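Beta-n-acetylhexosaminidase (Streptococcus pneumoniae, PDB 4AZC) probably removes terminal N-acetylhexosamine units from glycans, and here holds a sugar-fused thiazolidine ligand in its TIM-barrel catalytic module. Local coordinates at residues S14-R19 / L46-L51; M225-G230 / S248-G253; G277-I282 / E299-T304; Y281-K286 / L326-D331. One frame throughout, in Å; residues are numbered along the deposited sequence.

Contact 1 (S14-R19 / L46-L51). With NGW ((2S,3aR,5R,6S,7R,7aR)-5-(hydroxymethyl)-2-methyl-2,3a,5,6,7,7a-hexahydro-1H-pyrano[3,2-d][1,3]thiazole-6,7-diol), chain K.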
# COMPACT_ATOMS: atom_id res chain seq x y z
N SER B 14 3.88 -2.60 -3.37
CA SER B 14 3.66 -2.58 -1.92
C SER B 14 4.95 -2.86 -1.16
O SER B 14 5.70 -3.78 -1.51
CB SER B 14 2.60 -3.59 -1.52
OG SER B 14 2.40 -3.54 -0.12
N ILE B 15 5.19 -2.09 -0.09
CA ILE B 15 6.40 -2.21 0.73
C ILE B 15 6.02 -2.33 2.20
O ILE B 15 5.33 -1.45 2.75
CB ILE B 15 7.34 -0.96 0.56
CG1 ILE B 15 7.67 -0.70 -0.92
CG2 ILE B 15 8.61 -1.09 1.43
CD1 ILE B 15 8.65 -1.69 -1.58
N ASP B 16 6.48 -3.40 2.84
CA ASP B 16 6.26 -3.62 4.27
C ASP B 16 7.24 -2.82 5.12
O ASP B 16 8.26 -3.35 5.60
CB ASP B 16 6.41 -5.12 4.57
CG ASP B 16 5.94 -5.51 5.97
OD1 ASP B 16 5.44 -4.64 6.74
OD2 ASP B 16 6.08 -6.71 6.30
N ALA B 17 6.94 -1.53 5.32
CA ALA B 17 7.74 -0.70 6.20
C ALA B 17 7.10 -0.56 7.58
O ALA B 17 7.33 0.40 8.30
CB ALA B 17 7.99 0.67 5.58
N GLY B 18 6.25 -1.53 7.92
CA GLY B 18 5.69 -1.64 9.27
C GLY B 18 6.52 -2.63 10.07
O GLY B 18 6.92 -2.35 11.20
N ARG B 19 6.79 -3.80 9.48
CA ARG B 19 7.64 -4.80 10.13
C ARG B 19 9.10 -4.36 10.20
O ARG B 19 9.78 -4.59 11.20
CB ARG B 19 7.55 -6.14 9.42
CG ARG B 19 6.24 -6.91 9.65
CD ARG B 19 6.43 -8.34 9.16
NE ARG B 19 5.27 -9.20 9.35
CZ ARG B 19 4.35 -9.45 8.42
NH1 ARG B 19 4.43 -8.87 7.23
NH2 ARG B 19 3.35 -10.29 8.69
N LEU B 46 2.72 1.12 7.12
CA LEU B 46 3.35 1.91 8.18
C LEU B 46 3.04 1.31 9.54
O LEU B 46 3.87 1.35 10.45
CB LEU B 46 2.88 3.37 8.11
CG LEU B 46 3.34 4.09 6.84
CD1 LEU B 46 2.60 5.40 6.63
CD2 LEU B 46 4.86 4.33 6.89
N GLY B 47 1.83 0.78 9.68
CA GLY B 47 1.48 -0.06 10.83
C GLY B 47 1.23 -1.46 10.33
O GLY B 47 0.27 -1.71 9.60
N ASN B 48 2.13 -2.38 10.68
CA ASN B 48 2.03 -3.79 10.29
C ASN B 48 2.98 -4.52 11.22
O ASN B 48 4.20 -4.55 10.97
CB ASN B 48 2.44 -3.98 8.82
CG ASN B 48 2.07 -5.35 8.27
OD1 ASN B 48 2.89 -5.98 7.59
ND2 ASN B 48 0.84 -5.80 8.52
N ASP B 49 2.44 -5.07 12.31
CA ASP B 49 3.24 -5.54 13.46
C ASP B 49 3.92 -4.35 14.17
O ASP B 49 3.48 -3.91 15.22
CB ASP B 49 4.27 -6.59 13.05
CG ASP B 49 3.64 -7.86 12.49
OD1 ASP B 49 2.39 -7.98 12.45
OD2 ASP B 49 4.41 -8.76 12.08
N GLY B 50 5.01 -3.85 13.60
CA GLY B 50 5.61 -2.60 14.08
C GLY B 50 4.77 -1.41 13.65
O GLY B 50 3.96 -1.51 12.72
N LEU B 51 4.94 -0.28 14.34
CA LEU B 51 4.29 0.96 13.93
C LEU B 51 5.38 2.00 13.70
O LEU B 51 5.96 2.52 14.64
CB LEU B 51 3.27 1.44 14.97
CG LEU B 51 2.53 2.77 14.74
CD1 LEU B 51 1.81 2.83 13.38
CD2 LEU B 51 1.55 3.04 15.86
O4 NGW K . 3.77 -10.74 5.24
C4 NGW K . 2.63 -11.56 5.06
C3 NGW K . 1.37 -10.74 5.32
C5 NGW K . 2.61 -12.09 3.62
O3 NGW K . 1.41 -10.20 6.64
C2 NGW K . 0.11 -11.63 5.10
N2 NGW K . -1.13 -10.81 5.05
C1 NGW K . 0.17 -12.39 3.75
C7 NGW K . -1.12 -9.99 3.83
C8 NGW K . -2.56 -9.62 3.47
S1 NGW K . -0.36 -11.08 2.57
O5 NGW K . 1.49 -12.98 3.48
C6 NGW K . 3.90 -12.87 3.28
O6 NGW K . 4.06 -13.96 4.20
O HOH W 1 3.06 -11.35 11.40
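Gly18 and Asn48 bring their backbones to a CA-CA distance of 4.4 Å where the chain leaves strand 10-16 and meets the loop after strand 41-45, and Gly18 O lies 3.2 Å from Gly50 CA. Glycine suits both places, because a beta carbon on Gly18 would run into Asn48 N and one on Gly50 into Gly18 O. The Arg19 side chain, extended from CG to NE, takes the guanidinium between two carboxylates. Asp49 OD2 receives NE at 2.9 Å in a salt bridge whose hydrogen bond is weak (128° at the hydrogen); the planes stand almost perpendicular, and OD2 approaches the guanidinium obliquely. A water accepts from Arg19 NH2 and donates to Asp49 OD2, bridging the pair a second time. Asp16 does the rest from within its own segment: OD2 lies in the guanidinium plane, 2.9 Å from NH1, while OD1 takes the backbone N of Arg19 at 3.2 Å in an Asx motif. The ligand is met by the same two terminal nitrogens, with a fairly straight bond from NH2 to O3 of NGW (2.8 Å, 160°) and a weak one from NH1 to O4 (2.8 Å). Second-shell bonds steady both acids, Asp16 OD2 with Ala330 N and Asp49 OD1 with His120 ND1. Arginine fits here because one flat group can serve two carboxylates, a water and two hydroxyls at once. The flanking acids would be expected to balance its charge and fix its rotation, so that it presents N-H groups to the sugar-ring hydroxyls O3 and O4.

Contact 2 (M225-G230 / S248-G253). With NGW ((2S,3aR,5R,6S,7R,7aR)-5-(hydroxymethyl)-2-methyl-2,3a,5,6,7,7a-hexahydro-1H-pyrano[3,2-d][1,3]thiazole-6,7-diol), chain K.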
# COMPACT_ATOMS: atom_id res chain seq x y z
N MET B 225 -9.62 1.00 1.94
CA MET B 225 -9.09 -0.24 1.42
C MET B 225 -8.92 -1.20 2.60
O MET B 225 -8.58 -0.77 3.71
CB MET B 225 -7.74 0.00 0.74
CG MET B 225 -7.21 -1.15 -0.14
SD MET B 225 -5.74 -0.59 -1.03
CE MET B 225 -4.44 -1.63 -0.43
N ALA B 226 -9.19 -2.48 2.36
CA ALA B 226 -8.86 -3.56 3.32
C ALA B 226 -8.45 -4.81 2.55
O ALA B 226 -8.76 -4.92 1.36
CB ALA B 226 -10.06 -3.87 4.22
N PHE B 227 -7.73 -5.72 3.21
CA PHE B 227 -7.48 -7.05 2.62
C PHE B 227 -8.77 -7.88 2.68
O PHE B 227 -9.68 -7.57 3.43
CB PHE B 227 -6.31 -7.76 3.29
CG PHE B 227 -5.01 -7.01 3.16
CD1 PHE B 227 -4.37 -6.91 1.92
CD2 PHE B 227 -4.43 -6.41 4.27
CE1 PHE B 227 -3.18 -6.21 1.79
CE2 PHE B 227 -3.22 -5.71 4.15
CZ PHE B 227 -2.60 -5.61 2.91
N ASN B 228 -8.84 -8.93 1.87
CA ASN B 228 -10.10 -9.66 1.69
C ASN B 228 -10.48 -10.59 2.82
O ASN B 228 -11.66 -10.93 2.98
CB ASN B 228 -10.07 -10.46 0.37
CG ASN B 228 -8.98 -11.52 0.35
OD1 ASN B 228 -7.82 -11.23 0.07
ND2 ASN B 228 -9.36 -12.77 0.60
N ASP B 229 -9.47 -11.02 3.59
CA ASP B 229 -9.60 -12.09 4.60
C ASP B 229 -10.92 -12.11 5.38
O ASP B 229 -11.64 -13.11 5.39
CB ASP B 229 -8.45 -12.03 5.60
CG ASP B 229 -7.09 -12.17 4.94
OD1 ASP B 229 -6.85 -11.47 3.92
OD2 ASP B 229 -6.26 -12.95 5.45
N GLY B 230 -11.21 -10.99 6.03
CA GLY B 230 -12.32 -10.92 6.98
C GLY B 230 -13.67 -10.68 6.35
O GLY B 230 -14.69 -10.76 7.02
N SER B 248 -8.32 -5.38 -1.34
CA SER B 248 -7.03 -5.93 -1.75
C SER B 248 -7.12 -7.46 -1.64
O SER B 248 -7.02 -8.03 -0.54
CB SER B 248 -5.90 -5.37 -0.88
OG SER B 248 -4.63 -5.87 -1.28
N TYR B 249 -7.37 -8.12 -2.78
CA TYR B 249 -7.58 -9.57 -2.79
C TYR B 249 -6.30 -10.31 -3.14
O TYR B 249 -5.79 -10.16 -4.24
CB TYR B 249 -8.71 -9.99 -3.74
CG TYR B 249 -9.22 -11.39 -3.41
CD1 TYR B 249 -8.46 -12.53 -3.72
CD2 TYR B 249 -10.43 -11.57 -2.76
CE1 TYR B 249 -8.91 -13.81 -3.40
CE2 TYR B 249 -10.89 -12.86 -2.44
CZ TYR B 249 -10.12 -13.96 -2.75
OH TYR B 249 -10.58 -15.21 -2.43
N TRP B 250 -5.80 -11.13 -2.21
CA TRP B 250 -4.50 -11.79 -2.35
C TRP B 250 -4.53 -13.31 -2.31
O TRP B 250 -3.62 -13.96 -2.80
CB TRP B 250 -3.50 -11.27 -1.30
CG TRP B 250 -3.81 -11.71 0.10
CD1 TRP B 250 -4.78 -11.20 0.93
CD2 TRP B 250 -3.16 -12.76 0.83
NE1 TRP B 250 -4.77 -11.86 2.13
CE2 TRP B 250 -3.79 -12.82 2.10
CE3 TRP B 250 -2.12 -13.65 0.55
CZ2 TRP B 250 -3.40 -13.74 3.08
CZ3 TRP B 250 -1.73 -14.57 1.53
CH2 TRP B 250 -2.37 -14.60 2.78
N SER B 251 -5.57 -13.89 -1.70
CA SER B 251 -5.64 -15.34 -1.54
C SER B 251 -7.03 -15.77 -1.09
O SER B 251 -7.71 -15.01 -0.39
CB SER B 251 -4.61 -15.80 -0.49
OG SER B 251 -4.74 -17.18 -0.21
N LYS B 252 -7.45 -16.96 -1.48
CA LYS B 252 -8.69 -17.53 -0.95
C LYS B 252 -8.42 -18.40 0.28
O LYS B 252 -9.31 -19.12 0.75
CB LYS B 252 -9.45 -18.31 -2.03
CG LYS B 252 -10.95 -18.55 -1.66
CD LYS B 252 -11.76 -19.16 -2.79
CE LYS B 252 -11.27 -20.54 -3.18
NZ LYS B 252 -12.29 -21.12 -4.11
N GLY B 253 -7.20 -18.33 0.79
CA GLY B 253 -6.80 -19.10 1.97
C GLY B 253 -6.30 -20.51 1.67
O GLY B 253 -5.81 -20.80 0.58
O4 NGW K . 3.77 -10.74 5.24
C4 NGW K . 2.63 -11.56 5.06
C3 NGW K . 1.37 -10.74 5.32
C5 NGW K . 2.61 -12.09 3.62
O3 NGW K . 1.41 -10.20 6.64
C2 NGW K . 0.11 -11.63 5.10
N2 NGW K . -1.13 -10.81 5.05
C1 NGW K . 0.17 -12.39 3.75
C7 NGW K . -1.12 -9.99 3.83
C8 NGW K . -2.56 -9.62 3.47
S1 NGW K . -0.36 -11.08 2.57
O5 NGW K . 1.49 -12.98 3.48
C6 NGW K . 3.90 -12.87 3.28
O6 NGW K . 4.06 -13.96 4.20
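Phe227 and Trp250 meet at their CD1 atoms, 4.4 Å apart, and both turn a ring face to the methyl C8 of NGW. C8 sits 3.5 Å above the Phe227 plane, over the ring centre, and 3.4 Å from Trp250 NE1; the ligand sulfur S1 covers the indole face on the same side as C8. The indole is steered by its edge: NE1 donates to Asp229 OD1 in the ring plane, on the syn lone pair, at 2.8 Å and 163°. Asp229 OD2 is held in turn by Tyr257 OH. Asn228 positions the backbone that carries the tryptophan. Its CG takes the crowded position between backbone N and carbonyl carbon (chi1 63°), from which OD1 receives Trp250 N at 3.0 Å and ND2 donates to Ser251 O at 3.0 Å. The amide also lies stacked on the Tyr249 ring, the planes 18° apart. Behind this, Phe227 pairs with Ser248 in the parallel sheet, Ser248 N reaching Ala226 O at 2.8 Å. An asparagine suits its place because it both accepts and donates. The chemistry implies an apolar, aromatic-walled niche for C8, consistent with recognition of the methyl of a substrate's acetamido group.

Contact 3 (G277-I282 / E299-T304); sequences GDWYYI and ENTGKT. With NGW ((2S,3aR,5R,6S,7R,7aR)-5-(hydroxymethyl)-2-methyl-2,3a,5,6,7,7a-hexahydro-1H-pyrano[3,2-d][1,3]thiazole-6,7-diol), chain K.
Trp279, its CG set beside the backbone N (chi1 -57°), points the edge of its indole at the last turn of helix 294-303. NE1 donates to Asn300 O at 3.0 Å, with the oxygen in the ring plane but the N-H rising steeply above the carbonyl plane, 58° out of it. Thr304 N, the regular helical donor, reaches this oxygen from the opposite face, so two bonds grip it. Further along the edge, CZ2 comes within 3.5 Å of Thr304 O, while the methyl CG2 of Thr301 lies 3.9 Å from CD1. Asp278, one residue earlier in the 3-10 turn, faces the helix by another route. Its carbonyl O accepts from Asn300 ND2 at 2.9 Å, lying exactly in the amide plane, and its carboxylate OD2 is met on the anti side by Thr304 OG1, which donates at 2.7 Å while the two side chains cross nearly at right angles. Asparagine and threonine suit a helix end here because their short polar groups reach backbone and carboxylate alike. Tyr280 OH comes within 3.0 Å of NGW S1, and Gly277 CA covers one face of its ring. Three donors from two segments thus pin the turn to the helix, consistent with holding Tyr280 in place at the pocket.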
# COMPACT_ATOMS: atom_id res chain seq x y z
N GLY B 277 -1.12 -13.17 -4.50
CA GLY B 277 -0.04 -13.80 -3.74
C GLY B 277 1.08 -14.40 -4.59
O GLY B 277 2.20 -14.54 -4.11
N ASP B 278 0.79 -14.74 -5.85
CA ASP B 278 1.83 -15.29 -6.75
C ASP B 278 3.03 -14.35 -6.92
O ASP B 278 4.15 -14.81 -7.19
CB ASP B 278 1.26 -15.60 -8.14
CG ASP B 278 0.22 -16.69 -8.11
OD1 ASP B 278 0.14 -17.40 -7.09
OD2 ASP B 278 -0.50 -16.83 -9.13
N TRP B 279 2.79 -13.05 -6.76
CA TRP B 279 3.84 -12.05 -7.00
C TRP B 279 4.63 -11.66 -5.76
O TRP B 279 5.52 -10.81 -5.84
CB TRP B 279 3.25 -10.81 -7.67
CG TRP B 279 2.51 -11.10 -8.98
CD1 TRP B 279 2.93 -11.90 -10.01
CD2 TRP B 279 1.25 -10.55 -9.39
NE1 TRP B 279 2.01 -11.89 -11.03
CE2 TRP B 279 0.97 -11.06 -10.67
CE3 TRP B 279 0.34 -9.66 -8.80
CZ2 TRP B 279 -0.20 -10.74 -11.37
CZ3 TRP B 279 -0.82 -9.34 -9.49
CH2 TRP B 279 -1.07 -9.87 -10.77
N TYR B 280 4.31 -12.27 -4.62
CA TYR B 280 4.96 -11.95 -3.34
C TYR B 280 6.44 -12.25 -3.31
O TYR B 280 6.88 -13.30 -3.76
CB TYR B 280 4.34 -12.76 -2.19
CG TYR B 280 3.03 -12.23 -1.70
CD1 TYR B 280 2.38 -11.18 -2.37
CD2 TYR B 280 2.40 -12.79 -0.59
CE1 TYR B 280 1.16 -10.69 -1.94
CE2 TYR B 280 1.17 -12.30 -0.15
CZ TYR B 280 0.56 -11.25 -0.84
OH TYR B 280 -0.65 -10.75 -0.41
N TYR B 281 7.18 -11.34 -2.70
CA TYR B 281 8.55 -11.62 -2.29
C TYR B 281 8.74 -11.21 -0.84
O TYR B 281 8.46 -10.07 -0.46
CB TYR B 281 9.57 -10.92 -3.20
CG TYR B 281 10.99 -11.07 -2.69
CD1 TYR B 281 11.52 -12.33 -2.41
CD2 TYR B 281 11.80 -9.94 -2.49
CE1 TYR B 281 12.81 -12.48 -1.93
CE2 TYR B 281 13.11 -10.08 -2.00
CZ TYR B 281 13.60 -11.35 -1.73
OH TYR B 281 14.88 -11.50 -1.27
N ILE B 282 9.20 -12.16 -0.03
CA ILE B 282 9.46 -11.97 1.39
C ILE B 282 10.97 -11.84 1.52
O ILE B 282 11.71 -12.74 1.11
CB ILE B 282 8.97 -13.19 2.23
CG1 ILE B 282 7.44 -13.22 2.33
CG2 ILE B 282 9.58 -13.18 3.66
CD1 ILE B 282 6.76 -14.05 1.27
N GLU B 299 9.28 -15.23 -11.84
CA GLU B 299 8.63 -16.17 -12.75
C GLU B 299 7.13 -15.88 -12.90
O GLU B 299 6.59 -15.89 -14.01
CB GLU B 299 8.86 -17.61 -12.27
CG GLU B 299 8.39 -18.66 -13.25
CD GLU B 299 8.78 -20.09 -12.85
OE1 GLU B 299 9.93 -20.30 -12.38
OE2 GLU B 299 7.92 -21.00 -13.02
N ASN B 300 6.47 -15.59 -11.78
CA ASN B 300 5.03 -15.40 -11.77
C ASN B 300 4.52 -14.09 -12.35
O ASN B 300 3.36 -14.00 -12.74
CB ASN B 300 4.49 -15.61 -10.36
CG ASN B 300 4.51 -17.06 -9.97
OD1 ASN B 300 4.62 -17.94 -10.83
ND2 ASN B 300 4.40 -17.33 -8.67
N THR B 301 5.39 -13.08 -12.43
CA THR B 301 5.02 -11.84 -13.12
C THR B 301 4.73 -12.12 -14.60
O THR B 301 4.05 -11.33 -15.26
CB THR B 301 6.06 -10.70 -12.94
OG1 THR B 301 7.32 -11.07 -13.51
CG2 THR B 301 6.26 -10.37 -11.45
N GLY B 302 5.25 -13.25 -15.10
CA GLY B 302 4.98 -13.70 -16.46
C GLY B 302 3.85 -14.72 -16.54
O GLY B 302 2.98 -14.63 -17.41
N LYS B 303 3.86 -15.69 -15.63
CA LYS B 303 2.91 -16.81 -15.63
C LYS B 303 1.52 -16.46 -15.13
O LYS B 303 0.54 -17.04 -15.58
CB LYS B 303 3.47 -17.95 -14.78
CG LYS B 303 4.58 -18.74 -15.47
CD LYS B 303 5.28 -19.72 -14.51
CE LYS B 303 4.43 -20.95 -14.17
NZ LYS B 303 3.49 -20.66 -13.04
N THR B 304 1.44 -15.53 -14.17
CA THR B 304 0.17 -15.07 -13.61
C THR B 304 -0.30 -13.78 -14.31
O THR B 304 0.33 -12.74 -14.15
CB THR B 304 0.30 -14.85 -12.08
OG1 THR B 304 0.71 -16.08 -11.46
CG2 THR B 304 -1.02 -14.37 -11.47
O4 NGW K . 3.77 -10.74 5.24
C4 NGW K . 2.63 -11.56 5.06
C3 NGW K . 1.37 -10.74 5.32
C5 NGW K . 2.61 -12.09 3.62
O3 NGW K . 1.41 -10.20 6.64
C2 NGW K . 0.11 -11.63 5.10
N2 NGW K . -1.13 -10.81 5.05
C1 NGW K . 0.17 -12.39 3.75
C7 NGW K . -1.12 -9.99 3.83
C8 NGW K . -2.56 -9.62 3.47
S1 NGW K . -0.36 -11.08 2.57
O5 NGW K . 1.49 -12.98 3.48
C6 NGW K . 3.90 -12.87 3.28
O6 NGW K . 4.06 -13.96 4.20

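Contact 4 (Y281-K286 / L326-D331). With NGW ((2S,3aR,5R,6S,7R,7aR)-5-(hydroxymethyl)-2-methyl-2,3a,5,6,7,7a-hexahydro-1H-pyrano[3,2-d][1,3]thiazole-6,7-diol), chain K.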
# COMPACT_ATOMS: atom_id res chain seq x y z
N TYR B 281 7.18 -11.34 -2.70
CA TYR B 281 8.55 -11.62 -2.29
C TYR B 281 8.74 -11.21 -0.84
O TYR B 281 8.46 -10.07 -0.46
CB TYR B 281 9.57 -10.92 -3.20
CG TYR B 281 10.99 -11.07 -2.69
CD1 TYR B 281 11.52 -12.33 -2.41
CD2 TYR B 281 11.80 -9.94 -2.49
CE1 TYR B 281 12.81 -12.48 -1.93
CE2 TYR B 281 13.11 -10.08 -2.00
CZ TYR B 281 13.60 -11.35 -1.73
OH TYR B 281 14.88 -11.50 -1.27
N ILE B 282 9.20 -12.16 -0.03
CA ILE B 282 9.46 -11.97 1.39
C ILE B 282 10.97 -11.84 1.52
O ILE B 282 11.71 -12.74 1.11
CB ILE B 282 8.97 -13.19 2.23
CG1 ILE B 282 7.44 -13.22 2.33
CG2 ILE B 282 9.58 -13.18 3.66
CD1 ILE B 282 6.76 -14.05 1.27
N LEU B 283 11.42 -10.72 2.08
CA LEU B 283 12.85 -10.46 2.17
C LEU B 283 13.62 -11.66 2.72
O LEU B 283 13.28 -12.20 3.77
CB LEU B 283 13.14 -9.20 3.00
CG LEU B 283 12.46 -7.89 2.59
CD1 LEU B 283 12.97 -6.75 3.46
CD2 LEU B 283 12.67 -7.58 1.11
N GLY B 284 14.64 -12.10 1.97
CA GLY B 284 15.53 -13.19 2.38
C GLY B 284 14.99 -14.59 2.20
O GLY B 284 15.66 -15.56 2.55
N GLN B 285 13.77 -14.73 1.67
CA GLN B 285 13.19 -16.05 1.41
C GLN B 285 13.95 -16.73 0.29
O GLN B 285 14.17 -16.13 -0.77
CB GLN B 285 11.71 -15.95 1.05
CG GLN B 285 10.97 -17.29 1.00
CD GLN B 285 10.34 -17.67 2.33
OE1 GLN B 285 10.37 -16.89 3.28
NE2 GLN B 285 9.74 -18.85 2.39
N LYS B 286 14.32 -17.98 0.52
CA LYS B 286 15.16 -18.71 -0.41
C LYS B 286 14.40 -19.88 -1.03
O LYS B 286 13.40 -20.32 -0.46
CB LYS B 286 16.46 -19.14 0.29
CG LYS B 286 17.35 -17.96 0.73
CD LYS B 286 17.45 -16.89 -0.38
CE LYS B 286 18.71 -16.02 -0.28
NZ LYS B 286 18.53 -14.72 0.42
N LEU B 326 1.84 -5.51 -6.60
CA LEU B 326 2.90 -6.47 -6.31
C LEU B 326 3.51 -6.11 -4.95
O LEU B 326 3.71 -4.93 -4.64
CB LEU B 326 3.95 -6.51 -7.44
CG LEU B 326 5.11 -7.51 -7.33
CD1 LEU B 326 5.65 -7.89 -8.70
CD2 LEU B 326 6.24 -6.98 -6.44
N SER B 327 3.74 -7.12 -4.11
CA SER B 327 3.98 -6.87 -2.70
C SER B 327 5.29 -7.46 -2.18
O SER B 327 5.58 -8.64 -2.37
CB SER B 327 2.81 -7.40 -1.86
OG SER B 327 1.55 -6.90 -2.31
N ILE B 328 6.06 -6.59 -1.52
CA ILE B 328 7.28 -6.96 -0.83
C ILE B 328 6.98 -7.04 0.67
O ILE B 328 6.43 -6.11 1.25
CB ILE B 328 8.40 -5.92 -1.10
CG1 ILE B 328 8.52 -5.57 -2.60
CG2 ILE B 328 9.73 -6.38 -0.50
CD1 ILE B 328 8.85 -6.74 -3.53
N TRP B 329 7.33 -8.17 1.28
CA TRP B 329 6.99 -8.40 2.69
C TRP B 329 8.24 -8.65 3.53
O TRP B 329 9.24 -9.18 3.03
CB TRP B 329 6.03 -9.57 2.83
CG TRP B 329 4.71 -9.38 2.15
CD1 TRP B 329 4.32 -9.92 0.96
CD2 TRP B 329 3.60 -8.60 2.63
NE1 TRP B 329 3.03 -9.54 0.67
CE2 TRP B 329 2.57 -8.72 1.67
CE3 TRP B 329 3.38 -7.81 3.76
CZ2 TRP B 329 1.33 -8.09 1.81
CZ3 TRP B 329 2.14 -7.17 3.91
CH2 TRP B 329 1.13 -7.32 2.93
N ALA B 330 8.17 -8.28 4.80
CA ALA B 330 9.32 -8.39 5.68
C ALA B 330 9.08 -9.29 6.89
O ALA B 330 9.43 -8.94 8.02
CB ALA B 330 9.78 -6.99 6.10
N ASP B 331 8.49 -10.47 6.64
CA ASP B 331 8.10 -11.43 7.70
C ASP B 331 9.20 -11.62 8.75
O ASP B 331 8.93 -11.69 9.96
CB ASP B 331 7.68 -12.78 7.11
CG ASP B 331 6.42 -12.68 6.25
OD1 ASP B 331 6.16 -11.62 5.64
OD2 ASP B 331 5.68 -13.69 6.16
O4 NGW K . 3.77 -10.74 5.24
C4 NGW K . 2.63 -11.56 5.06
C3 NGW K . 1.37 -10.74 5.32
C5 NGW K . 2.61 -12.09 3.62
O3 NGW K . 1.41 -10.20 6.64
C2 NGW K . 0.11 -11.63 5.10
N2 NGW K . -1.13 -10.81 5.05
C1 NGW K . 0.17 -12.39 3.75
C7 NGW K . -1.12 -9.99 3.83
C8 NGW K . -2.56 -9.62 3.47
S1 NGW K . -0.36 -11.08 2.57
O5 NGW K . 1.49 -12.98 3.48
C6 NGW K . 3.90 -12.87 3.28
O6 NGW K . 4.06 -13.96 4.20
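Trp329 O is gripped from the neighbouring strand by Leu283 N, at 2.8 Å and nearly along the C=O axis, and by a CA-H contact from Ile282 CA at 3.2 Å. Tyr281 O repeats the pattern the other way, accepting from Trp329 N at 2.8 Å. The strands run parallel, Tyr281 level with Ile328 and Ile282 with Trp329, so the residues separate onto two faces. Outside, Leu283 CD2 packs on Ile328 CG2 at 3.6 Å; Ile328 and Tyr281 in turn face helix 339-351, where Tyr281 OH finds Glu341. On the inner face, Ile282 CG1 lies 3.9 Å from Trp329 CB. In Trp329, chi1 -62° with chi2 103° turns one face of the indole to the sugar ring: O4 of NGW sits 2.9 Å above its plane toward the rim, with C5 over the same face. Asp331, just past the strand, divides its carboxylate between two hydroxyls, OD1 accepting from O4 and OD2 from O6, each at 2.6 Å. A type II turn from Ile282 to Gln285, with Gly284 at positive phi, takes the chain out of strand 281-282. Parallel strands whose C-terminal ends carry the ligand-binding residues, here an aromatic platform and a carboxylate, are the hallmark of a TIM-barrel active site.

How the contacts relate
From the N terminus, contact 1 comes first, closing the excursion through helix 24-37 by joining the ends of strands 10-16 and 41-45. Contact 2 follows in series; its two neighbouring strands are connected by a loop without a helix. Contacts 3 and 4 start from one stretch, sharing Tyr281 and Ile282: contact 3 closes at helix 294-303, within the longer span that contact 4 closes at strand 321-329, so together they cover a beta-alpha-beta unit. Trp250 O probably accepts from Gly277 N, joining contact 2 to contact 3. Ser14 pairs with Leu326 and Ile328, tying contact 1 to contact 4 and the first strand to the last. All four reach NGW.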